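Local coordinates for protein diaminopimelate decarboxylase (Psychromonas ingrahamii, PDB 4XG1) that probably catalyses the pyridoxal 5'-phosphate-dependent decarboxylation of meso-2,6-diaminopimelate to L-lysine, the last step of lysine biosynthesis by the diaminopimelate pathway, at residues A44-H52 with P253-M264; P314-I323 with G351-L360. All blocks are in the same frame, centred on the assembly; numbering follows the deposited sequence.

Interaction 1. Residues A44-H52 with P253-M264; sequences AFDSAAGKH and PAEYMTAIINRM
The helical turns 44-49 and 253-262 run side by side in the same general direction, their axes 8.4 Å apart and crossing at -30°, with Phe45 abreast of Pro253 and Ala48 abreast of Ala254. Small residues let the backbones come close at this point: Ala48 CB rests 3.7 Å from Ala254 CA. Phe45 lays one face of its ring against Pro253, whose CB stands 3.6 Å from the ring centroid, almost on the normal, in a CH-pi contact. The rim of the same ring meets two further side chains. Its CE1 touches Tyr256 CE2 at 3.5 Å, the two ring planes being 78° apart, while the methyl CE of Met257 lies near the ring plane, 3.6 Å from Phe45 CD1. Met257 starts with CG anti to the backbone N (chi1 -170°) and then bends twice, which draws its CG and SD past Ala48 and Ala49 and returns CE to Phe45. Replacing Phe45 with an alanine is likely to open a gap beside Pro253 CB and deprive Tyr256 CE2 and the Met257 methyl of the ring edge they pack against. At the C-terminal end of helix 35-49, Ile261 CD1 packs against Ala49 O (3.6 Å), and past it against His52 CB. His52 CE1 abuts Met264 CB at 3.9 Å; His52 NE2 is hydrogen-bonded to Leu269 O. Both helices belong to the outer layer of the TIM barrel, each preceding one of the adjacent parallel strands 54-59 and 270-273. Phe45 and Ala49 reach down to the first strand, whereas His52, Tyr256, Met257 and Met264 pack on the second.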
loop_
_atom_site.group_PDB
_atom_site.type_symbol
_atom_site.label_atom_id
_atom_site.label_comp_id
_atom_site.label_asym_id
_atom_site.label_seq_id
_atom_site.Cartn_x
_atom_site.Cartn_y
_atom_site.Cartn_z
ATOM N N ALA B 44 -25.413 -1.546 -16.367
ATOM C CA ALA B 44 -25.389 -2.945 -16.787
ATOM C C ALA B 44 -25.829 -3.844 -15.656
ATOM O O ALA B 44 -26.668 -4.707 -15.880
ATOM C CB ALA B 44 -24.021 -3.348 -17.260
ATOM N N PHE B 45 -25.365 -3.577 -14.439
ATOM C CA PHE B 45 -25.811 -4.330 -13.277
ATOM C C PHE B 45 -27.256 -4.028 -12.863
ATOM O O PHE B 45 -28.030 -4.921 -12.519
ATOM C CB PHE B 45 -24.940 -4.004 -12.042
ATOM C CG PHE B 45 -23.728 -4.896 -11.861
ATOM C CD1 PHE B 45 -23.874 -6.130 -11.311
ATOM C CD2 PHE B 45 -22.454 -4.468 -12.221
ATOM C CE1 PHE B 45 -22.791 -6.965 -11.141
ATOM C CE2 PHE B 45 -21.362 -5.295 -12.069
ATOM C CZ PHE B 45 -21.541 -6.559 -11.516
ATOM N N ASP B 46 -27.594 -2.744 -12.809
ATOM C CA ASP B 46 -28.878 -2.319 -12.290
ATOM C C ASP B 46 -30.027 -2.748 -13.204
ATOM O O ASP B 46 -31.000 -3.347 -12.757
ATOM C CB ASP B 46 -28.895 -0.820 -12.152
ATOM C CG ASP B 46 -30.134 -0.318 -11.459
ATOM O OD1 ASP B 46 -30.364 -0.724 -10.294
ATOM O OD2 ASP B 46 -30.839 0.514 -12.098
ATOM N N SER B 47 -29.891 -2.471 -14.488
ATOM C CA SER B 47 -30.908 -2.834 -15.466
ATOM C C SER B 47 -31.147 -4.331 -15.395
ATOM O O SER B 47 -32.282 -4.773 -15.139
ATOM C CB SER B 47 -30.472 -2.460 -16.884
ATOM O OG SER B 47 -30.412 -1.066 -17.003
ATOM N N ALA B 48 -30.072 -5.101 -15.572
ATOM C CA ALA B 48 -30.163 -6.540 -15.625
ATOM C C ALA B 48 -30.928 -7.122 -14.450
ATOM O O ALA B 48 -31.551 -8.166 -14.590
ATOM C CB ALA B 48 -28.792 -7.149 -15.726
ATOM N N ALA B 49 -30.921 -6.450 -13.306
ATOM C CA ALA B 49 -31.729 -6.902 -12.189
ATOM C C ALA B 49 -33.213 -6.527 -12.347
ATOM O O ALA B 49 -34.100 -7.176 -11.756
ATOM C CB ALA B 49 -31.187 -6.353 -10.898
ATOM N N GLY B 50 -33.482 -5.463 -13.113
ATOM C CA GLY B 50 -34.819 -5.192 -13.649
ATOM C C GLY B 50 -35.877 -5.156 -12.592
ATOM O O GLY B 50 -35.690 -4.519 -11.560
ATOM N N LYS B 51 -36.964 -5.890 -12.820
ATOM C CA LYS B 51 -38.130 -5.832 -11.918
ATOM C C LYS B 51 -37.930 -6.482 -10.559
ATOM O O LYS B 51 -38.688 -6.203 -9.644
ATOM C CB LYS B 51 -39.346 -6.461 -12.579
ATOM C CG LYS B 51 -39.792 -5.740 -13.862
ATOM C CD LYS B 51 -40.721 -4.572 -13.519
ATOM C CE LYS B 51 -41.524 -4.029 -14.706
ATOM N NZ LYS B 51 -42.496 -5.008 -15.296
ATOM N N HIS B 52 -36.932 -7.347 -10.411
ATOM C CA HIS B 52 -36.733 -7.975 -9.119
ATOM C C HIS B 52 -36.241 -6.956 -8.083
ATOM O O HIS B 52 -35.276 -6.250 -8.315
ATOM C CB HIS B 52 -35.754 -9.168 -9.209
ATOM C CG HIS B 52 -35.726 -10.000 -7.973
ATOM N ND1 HIS B 52 -36.409 -11.183 -7.861
ATOM C CD2 HIS B 52 -35.179 -9.762 -6.758
ATOM C CE1 HIS B 52 -36.281 -11.641 -6.629
ATOM N NE2 HIS B 52 -35.531 -10.803 -5.940
ATOM N N PRO B 253 -21.670 -8.523 -16.425
ATOM C CA PRO B 253 -22.648 -8.289 -15.376
ATOM C C PRO B 253 -24.074 -8.713 -15.711
ATOM O O PRO B 253 -24.744 -9.344 -14.879
ATOM C CB PRO B 253 -22.609 -6.787 -15.172
ATOM C CG PRO B 253 -21.336 -6.328 -15.735
ATOM C CD PRO B 253 -20.766 -7.379 -16.617
ATOM N N ALA B 254 -24.537 -8.359 -16.918
ATOM C CA ALA B 254 -25.868 -8.773 -17.405
ATOM C C ALA B 254 -26.092 -10.283 -17.247
ATOM O O ALA B 254 -27.040 -10.698 -16.600
ATOM C CB ALA B 254 -26.028 -8.384 -18.864
ATOM N N GLU B 255 -25.193 -11.082 -17.814
ATOM C CA GLU B 255 -25.267 -12.567 -17.748
ATOM C C GLU B 255 -25.242 -13.126 -16.325
ATOM O O GLU B 255 -26.011 -14.040 -15.966
ATOM C CB GLU B 255 -24.091 -13.162 -18.491
ATOM C CG GLU B 255 -23.955 -12.653 -19.916
ATOM C CD GLU B 255 -22.558 -12.772 -20.500
ATOM O OE1 GLU B 255 -21.659 -13.324 -19.829
ATOM O OE2 GLU B 255 -22.351 -12.308 -21.649
ATOM N N TYR B 256 -24.340 -12.574 -15.520
ATOM C CA TYR B 256 -24.232 -12.932 -14.121
ATOM C C TYR B 256 -25.516 -12.683 -13.399
ATOM O O TYR B 256 -25.961 -13.524 -12.590
ATOM C CB TYR B 256 -23.084 -12.115 -13.486
ATOM C CG TYR B 256 -23.154 -11.780 -11.997
ATOM C CD1 TYR B 256 -22.679 -12.656 -11.050
ATOM C CD2 TYR B 256 -23.631 -10.562 -11.549
ATOM C CE1 TYR B 256 -22.677 -12.328 -9.677
ATOM C CE2 TYR B 256 -23.649 -10.250 -10.182
ATOM C CZ TYR B 256 -23.150 -11.128 -9.255
ATOM O OH TYR B 256 -23.141 -10.826 -7.897
ATOM N N MET B 257 -26.110 -11.519 -13.643
ATOM C CA MET B 257 -27.352 -11.156 -12.961
ATOM C C MET B 257 -28.559 -12.041 -13.387
ATOM O O MET B 257 -29.267 -12.586 -12.543
ATOM C CB MET B 257 -27.684 -9.719 -13.251
ATOM C CG MET B 257 -28.790 -9.182 -12.415
ATOM S SD MET B 257 -28.451 -8.968 -10.683
ATOM C CE MET B 257 -27.054 -7.822 -10.846
ATOM N N THR B 258 -28.742 -12.215 -14.683
ATOM C CA THR B 258 -29.832 -13.030 -15.223
ATOM C C THR B 258 -29.825 -14.435 -14.636
ATOM O O THR B 258 -30.865 -14.912 -14.152
ATOM C CB THR B 258 -29.735 -13.176 -16.766
ATOM O OG1 THR B 258 -29.440 -11.906 -17.367
ATOM C CG2 THR B 258 -31.019 -13.644 -17.301
ATOM N N ALA B 259 -28.655 -15.077 -14.624
ATOM C CA ALA B 259 -28.560 -16.377 -13.954
ATOM C C ALA B 259 -29.065 -16.295 -12.500
ATOM O O ALA B 259 -29.837 -17.164 -12.020
ATOM C CB ALA B 259 -27.141 -16.887 -14.002
ATOM N N ILE B 260 -28.670 -15.250 -11.798
ATOM C CA ILE B 260 -29.063 -15.132 -10.402
ATOM C C ILE B 260 -30.559 -14.900 -10.279
ATOM O O ILE B 260 -31.207 -15.384 -9.313
ATOM C CB ILE B 260 -28.243 -14.028 -9.687
ATOM C CG1 ILE B 260 -26.836 -14.534 -9.399
ATOM C CG2 ILE B 260 -28.879 -13.619 -8.360
ATOM C CD1 ILE B 260 -25.838 -13.454 -9.048
ATOM N N ILE B 261 -31.097 -14.138 -11.224
ATOM C CA ILE B 261 -32.510 -13.766 -11.194
ATOM C C ILE B 261 -33.368 -14.965 -11.575
ATOM O O ILE B 261 -34.291 -15.313 -10.824
ATOM C CB ILE B 261 -32.790 -12.622 -12.173
ATOM C CG1 ILE B 261 -31.906 -11.461 -11.765
ATOM C CG2 ILE B 261 -34.293 -12.304 -12.247
ATOM C CD1 ILE B 261 -32.623 -10.358 -11.042
ATOM N N ASN B 262 -33.008 -15.612 -12.687
ATOM C CA ASN B 262 -33.629 -16.875 -13.096
ATOM C C ASN B 262 -33.708 -17.789 -11.865
ATOM O O ASN B 262 -34.816 -18.238 -11.486
ATOM C CB ASN B 262 -32.888 -17.564 -14.250
ATOM C CG ASN B 262 -32.915 -16.757 -15.553
ATOM O OD1 ASN B 262 -33.719 -15.847 -15.710
ATOM N ND2 ASN B 262 -32.034 -17.100 -16.495
ATOM N N ARG B 263 -32.582 -17.995 -11.173
ATOM C CA ARG B 263 -32.612 -18.839 -9.915
ATOM C C ARG B 263 -33.571 -18.371 -8.824
ATOM O O ARG B 263 -33.901 -19.125 -7.892
ATOM C CB ARG B 263 -31.217 -19.020 -9.261
ATOM C CG ARG B 263 -30.492 -20.317 -9.548
ATOM C CD ARG B 263 -31.296 -21.594 -9.287
ATOM N NE ARG B 263 -31.535 -21.890 -7.875
ATOM C CZ ARG B 263 -32.710 -22.074 -7.255
ATOM N NH1 ARG B 263 -33.873 -22.003 -7.895
ATOM N NH2 ARG B 263 -32.724 -22.348 -5.943
ATOM N N MET B 264 -33.977 -17.113 -8.892
ATOM C CA MET B 264 -34.950 -16.532 -7.935
ATOM C C MET B 264 -36.381 -16.873 -8.310
ATOM O O MET B 264 -37.325 -16.497 -7.584
ATOM C CB MET B 264 -34.853 -15.015 -7.897
ATOM C CG MET B 264 -33.626 -14.478 -7.213
ATOM S SD MET B 264 -33.206 -15.319 -5.659
ATOM C CE MET B 264 -34.117 -14.488 -4.378
#

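Interaction 2. Residues P314-I323 with G351-L360; sequences PALYSAWQNI and GDFLGKERQL. With LLP ((2S)-2-amino-6-[[3-hydroxy-2-methyl-5-(phosphonooxymethyl)pyridin-4-yl]methylideneamino]hexanoic acid), chain T.
Arg358 lays its guanidinium flat on the indole of Trp320, the planes 17° apart and the centres 3.9 Å, while both terminal nitrogens hold the backbone oxygen of Gln321. The cation-pi contact is off-centre, with NH2 toward the rim of the indole face. Arg358 NH1 donates to Gln321 O at 2.9 Å and NH2 at 3.2 Å; the acceptor lies in the guanidinium plane, and both donors approach it from one face of the carbonyl plane, NH2 well above that plane. A bend at chi2 (-55°) and an extended chi3 carry the group there. With two bonds in its plane and the indole over one face, the guanidinium has little freedom to rotate; the NE bond to Lys356 O is weak. Ile323 CG1 packs beside Arg358 NH1. Ile323 CD1 lies 4.0 Å from Gly355 CA, on the side where a side chain would clash. At the other end Pro314 CB meets Phe353 CE2 at 3.6 Å, and Pro314 O lies 3.3 Å from Phe353 CZ. One water links Ala315 N to Phe353 O, and another joins Ala319 O, Gln321 N and Leu354 O. Strand 353-361 pairs with strand 338-344 through a classic beta bulge at Leu354 and Gly355 and a G1 bulge at Glu357 and Arg358. From the last turn of helix 313-317, Tyr317 reaches the ligand, its OH accepting from LLP N at 2.7 Å and also hydrogen-bonded to Glu349 of the second subunit. It thus holds the amino end of the lysine moiety, consistent with predicted substrate binding, in an active site completed across the dimer interface as in class-II decarboxylases.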
loop_
_atom_site.group_PDB
_atom_site.type_symbol
_atom_site.label_atom_id
_atom_site.label_comp_id
_atom_site.label_asym_id
_atom_site.label_seq_id
_atom_site.Cartn_x
_atom_site.Cartn_y
_atom_site.Cartn_z
ATOM N N PRO B 314 0.585 -5.176 -9.383
ATOM C CA PRO B 314 1.601 -6.059 -9.911
ATOM C C PRO B 314 2.581 -6.554 -8.861
ATOM O O PRO B 314 2.863 -7.755 -8.791
ATOM C CB PRO B 314 2.313 -5.183 -10.963
ATOM C CG PRO B 314 1.274 -4.189 -11.379
ATOM C CD PRO B 314 0.572 -3.880 -10.084
ATOM N N ALA B 315 3.087 -5.671 -8.033
ATOM C CA ALA B 315 4.005 -6.104 -6.954
ATOM C C ALA B 315 3.356 -6.980 -5.907
ATOM O O ALA B 315 3.931 -7.933 -5.438
ATOM C CB ALA B 315 4.580 -4.891 -6.266
ATOM N N LEU B 316 2.129 -6.693 -5.551
ATOM C CA LEU B 316 1.529 -7.395 -4.433
ATOM C C LEU B 316 0.907 -8.724 -4.850
ATOM O O LEU B 316 0.884 -9.670 -4.058
ATOM C CB LEU B 316 0.491 -6.524 -3.739
ATOM C CG LEU B 316 -0.223 -7.203 -2.567
ATOM C CD1 LEU B 316 0.771 -7.660 -1.494
ATOM C CD2 LEU B 316 -1.222 -6.216 -1.970
ATOM N N TYR B 317 0.373 -8.784 -6.071
ATOM C CA TYR B 317 -0.343 -9.968 -6.510
ATOM C C TYR B 317 0.245 -10.614 -7.764
ATOM O O TYR B 317 -0.325 -11.557 -8.256
ATOM C CB TYR B 317 -1.771 -9.596 -6.828
ATOM C CG TYR B 317 -2.497 -8.803 -5.765
ATOM C CD1 TYR B 317 -2.922 -9.395 -4.594
ATOM C CD2 TYR B 317 -2.855 -7.498 -5.977
ATOM C CE1 TYR B 317 -3.631 -8.676 -3.670
ATOM C CE2 TYR B 317 -3.564 -6.775 -5.042
ATOM C CZ TYR B 317 -3.955 -7.367 -3.911
ATOM O OH TYR B 317 -4.622 -6.618 -2.979
ATOM N N SER B 318 1.332 -10.074 -8.305
ATOM C CA SER B 318 1.745 -10.410 -9.693
ATOM C C SER B 318 0.610 -10.222 -10.670
ATOM O O SER B 318 0.438 -11.018 -11.580
ATOM C CB SER B 318 2.252 -11.856 -9.817
ATOM O OG SER B 318 3.269 -12.124 -8.844
ATOM N N ALA B 319 -0.182 -9.184 -10.482
ATOM C CA ALA B 319 -1.244 -8.943 -11.405
ATOM C C ALA B 319 -0.662 -8.549 -12.720
ATOM O O ALA B 319 0.384 -7.871 -12.785
ATOM C CB ALA B 319 -2.164 -7.840 -10.887
ATOM N N TRP B 320 -1.331 -8.982 -13.782
ATOM C CA TRP B 320 -0.964 -8.616 -15.148
ATOM C C TRP B 320 -1.887 -7.510 -15.561
ATOM O O TRP B 320 -3.065 -7.657 -15.541
ATOM C CB TRP B 320 -1.094 -9.811 -16.089
ATOM C CG TRP B 320 -0.353 -9.623 -17.436
ATOM C CD1 TRP B 320 0.929 -10.018 -17.730
ATOM C CD2 TRP B 320 -0.847 -8.942 -18.593
ATOM N NE1 TRP B 320 1.260 -9.624 -19.006
ATOM C CE2 TRP B 320 0.193 -8.968 -19.566
ATOM C CE3 TRP B 320 -2.054 -8.327 -18.902
ATOM C CZ2 TRP B 320 0.065 -8.405 -20.834
ATOM C CZ3 TRP B 320 -2.205 -7.771 -20.188
ATOM C CH2 TRP B 320 -1.136 -7.822 -21.142
ATOM N N GLN B 321 -1.322 -6.365 -15.851
ATOM C CA GLN B 321 -2.061 -5.200 -16.246
ATOM C C GLN B 321 -1.516 -4.789 -17.630
ATOM O O GLN B 321 -0.300 -4.681 -17.828
ATOM C CB GLN B 321 -1.784 -4.117 -15.207
ATOM C CG GLN B 321 -3.046 -3.499 -14.653
ATOM C CD GLN B 321 -3.529 -3.921 -13.290
ATOM O OE1 GLN B 321 -2.868 -4.517 -12.462
ATOM N NE2 GLN B 321 -4.758 -3.584 -13.066
ATOM N N ASN B 322 -2.387 -4.685 -18.620
ATOM C CA ASN B 322 -1.949 -4.399 -19.963
ATOM C C ASN B 322 -1.322 -2.994 -20.001
ATOM O O ASN B 322 -1.840 -2.071 -19.390
ATOM C CB ASN B 322 -3.139 -4.493 -20.928
ATOM C CG ASN B 322 -2.715 -4.521 -22.396
ATOM O OD1 ASN B 322 -1.597 -4.888 -22.740
ATOM N ND2 ASN B 322 -3.623 -4.161 -23.254
ATOM N N ILE B 323 -0.219 -2.858 -20.729
ATOM C CA ILE B 323 0.493 -1.601 -20.872
ATOM C C ILE B 323 0.626 -1.282 -22.367
ATOM O O ILE B 323 1.266 -2.033 -23.105
ATOM C CB ILE B 323 1.870 -1.673 -20.231
ATOM C CG1 ILE B 323 1.731 -2.072 -18.755
ATOM C CG2 ILE B 323 2.576 -0.330 -20.355
ATOM C CD1 ILE B 323 3.050 -2.200 -17.989
ATOM N N GLY B 351 10.973 -5.246 -6.273
ATOM C CA GLY B 351 9.535 -5.393 -6.310
ATOM C C GLY B 351 8.806 -4.243 -6.998
ATOM O O GLY B 351 7.625 -4.378 -7.376
ATOM N N ASP B 352 9.463 -3.106 -7.166
ATOM C CA ASP B 352 8.776 -1.994 -7.819
ATOM C C ASP B 352 8.766 -2.164 -9.316
ATOM O O ASP B 352 9.640 -1.646 -10.003
ATOM C CB ASP B 352 9.355 -0.627 -7.465
ATOM C CG ASP B 352 8.771 0.483 -8.323
ATOM O OD1 ASP B 352 7.555 0.428 -8.614
ATOM O OD2 ASP B 352 9.533 1.381 -8.753
ATOM N N PHE B 353 7.738 -2.828 -9.814
ATOM C CA PHE B 353 7.511 -2.933 -11.250
ATOM C C PHE B 353 6.028 -2.779 -11.570
ATOM O O PHE B 353 5.168 -2.948 -10.716
ATOM C CB PHE B 353 8.015 -4.281 -11.766
ATOM C CG PHE B 353 7.227 -5.461 -11.277
ATOM C CD1 PHE B 353 7.567 -6.107 -10.101
ATOM C CD2 PHE B 353 6.128 -5.933 -11.997
ATOM C CE1 PHE B 353 6.806 -7.206 -9.643
ATOM C CE2 PHE B 353 5.376 -7.030 -11.543
ATOM C CZ PHE B 353 5.723 -7.666 -10.368
ATOM N N LEU B 354 5.744 -2.442 -12.815
ATOM C CA LEU B 354 4.380 -2.339 -13.288
ATOM C C LEU B 354 4.002 -3.458 -14.248
ATOM O O LEU B 354 2.816 -3.816 -14.362
ATOM C CB LEU B 354 4.180 -1.017 -13.966
ATOM C CG LEU B 354 4.447 0.159 -13.045
ATOM C CD1 LEU B 354 4.310 1.385 -13.892
ATOM C CD2 LEU B 354 3.473 0.245 -11.871
ATOM N N GLY B 355 4.995 -4.004 -14.933
ATOM C CA GLY B 355 4.741 -5.110 -15.842
ATOM C C GLY B 355 6.049 -5.714 -16.298
ATOM O O GLY B 355 7.050 -5.023 -16.378
ATOM N N LYS B 356 6.004 -6.999 -16.640
ATOM C CA LYS B 356 7.189 -7.717 -17.121
ATOM C C LYS B 356 7.073 -8.207 -18.571
ATOM O O LYS B 356 5.976 -8.423 -19.093
ATOM C CB LYS B 356 7.487 -8.839 -16.174
ATOM C CG LYS B 356 8.129 -8.292 -14.947
ATOM C CD LYS B 356 8.263 -9.297 -13.843
ATOM C CE LYS B 356 9.111 -8.671 -12.737
ATOM N NZ LYS B 356 9.026 -9.457 -11.489
ATOM N N GLU B 357 8.221 -8.285 -19.224
ATOM C CA GLU B 357 8.337 -8.799 -20.589
ATOM C C GLU B 357 7.291 -8.289 -21.528
ATOM O O GLU B 357 6.498 -9.043 -22.043
ATOM C CB GLU B 357 8.269 -10.317 -20.554
ATOM C CG GLU B 357 9.459 -10.961 -19.867
ATOM C CD GLU B 357 9.492 -12.466 -20.108
ATOM O OE1 GLU B 357 9.588 -12.879 -21.286
ATOM O OE2 GLU B 357 9.416 -13.242 -19.133
ATOM N N ARG B 358 7.283 -7.004 -21.776
ATOM C CA ARG B 358 6.361 -6.448 -22.756
ATOM C C ARG B 358 7.081 -6.015 -24.031
ATOM O O ARG B 358 8.128 -5.382 -24.013
ATOM C CB ARG B 358 5.634 -5.260 -22.167
ATOM C CG ARG B 358 5.074 -5.520 -20.780
ATOM C CD ARG B 358 4.166 -6.739 -20.766
ATOM N NE ARG B 358 3.620 -6.998 -19.436
ATOM C CZ ARG B 358 2.552 -6.386 -18.936
ATOM N NH1 ARG B 358 1.917 -5.435 -19.617
ATOM N NH2 ARG B 358 2.133 -6.719 -17.728
ATOM N N GLN B 359 6.482 -6.392 -25.142
ATOM C CA GLN B 359 6.962 -6.084 -26.478
ATOM C C GLN B 359 6.520 -4.695 -26.825
ATOM O O GLN B 359 5.327 -4.469 -27.102
ATOM C CB GLN B 359 6.350 -7.068 -27.480
ATOM C CG GLN B 359 6.892 -8.478 -27.331
ATOM C CD GLN B 359 8.066 -8.742 -28.253
ATOM O OE1 GLN B 359 7.945 -8.599 -29.475
ATOM N NE2 GLN B 359 9.212 -9.108 -27.681
ATOM N N LEU B 360 7.466 -3.753 -26.786
ATOM C CA LEU B 360 7.117 -2.336 -26.971
ATOM C C LEU B 360 8.145 -1.556 -27.781
ATOM O O LEU B 360 9.334 -1.820 -27.717
ATOM C CB LEU B 360 6.942 -1.643 -25.613
ATOM C CG LEU B 360 5.797 -2.160 -24.738
ATOM C CD1 LEU B 360 6.012 -1.706 -23.299
ATOM C CD2 LEU B 360 4.437 -1.714 -25.275
HETATM N N1 LLP T . -17.924 -7.014 -0.612
HETATM C C2 LLP T . -17.042 -7.417 0.309
HETATM C "C2'" LLP T . -17.537 -7.814 1.676
HETATM C C3 LLP T . -15.613 -7.428 -0.058
HETATM O O3 LLP T . -14.684 -7.855 0.828
HETATM C C4 LLP T . -15.213 -7.026 -1.411
HETATM C "C4'" LLP T . -13.795 -7.037 -1.888
HETATM C C5 LLP T . -16.282 -6.603 -2.338
HETATM C C6 LLP T . -17.587 -6.606 -1.867
HETATM C "C5'" LLP T . -16.006 -6.146 -3.744
HETATM O OP4 LLP T . -15.403 -7.109 -4.514
HETATM P P LLP T . -15.070 -6.918 -6.070
HETATM O OP1 LLP T . -14.397 -5.554 -6.135
HETATM O OP2 LLP T . -14.261 -8.156 -6.522
HETATM O OP3 LLP T . -16.383 -7.085 -6.857
HETATM N N LLP T . -6.986 -5.517 -3.480
HETATM C CA LLP T . -7.485 -6.694 -4.302
HETATM C CB LLP T . -9.008 -6.754 -4.313
HETATM C CG LLP T . -9.652 -7.679 -3.298
HETATM C CD LLP T . -10.777 -7.010 -2.539
HETATM C CE LLP T . -11.534 -8.046 -1.688
HETATM N NZ LLP T . -12.787 -7.626 -1.028
HETATM C C LLP T . -7.046 -6.502 -5.734
HETATM O O LLP T . -6.485 -5.483 -6.099
HETATM O OXT LLP T . -7.244 -7.341 -6.596
HETATM O O HOH W 1 3.170 -2.763 -8.439
HETATM O O HOH W 2 1.174 -6.158 -14.975
HETATM O O HOH W 3 2.789 -4.262 -22.436
#

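Interactions 1 and 2 lie in different parts of the subunit, with centres 34 Å apart, and share no helix or strand. Each is partly buried. The 44-52/253-264 contact, in the TIM barrel, has no hydrogen bond across it and depends on apolar and aromatic packing between two outer helices; no other chain touches it. The 314-323/351-360 contact, in the mixed-sheet part, joins a short helix and the chain after it to a bulged strand through an arginine, backbone oxygens and water as well as apolar packing, and it reaches the second subunit. The side chain of Phe45 is about 7 Å from LLP, near its phosphate, whereas Tyr317 bonds to the amino group at the other end of the same ligand.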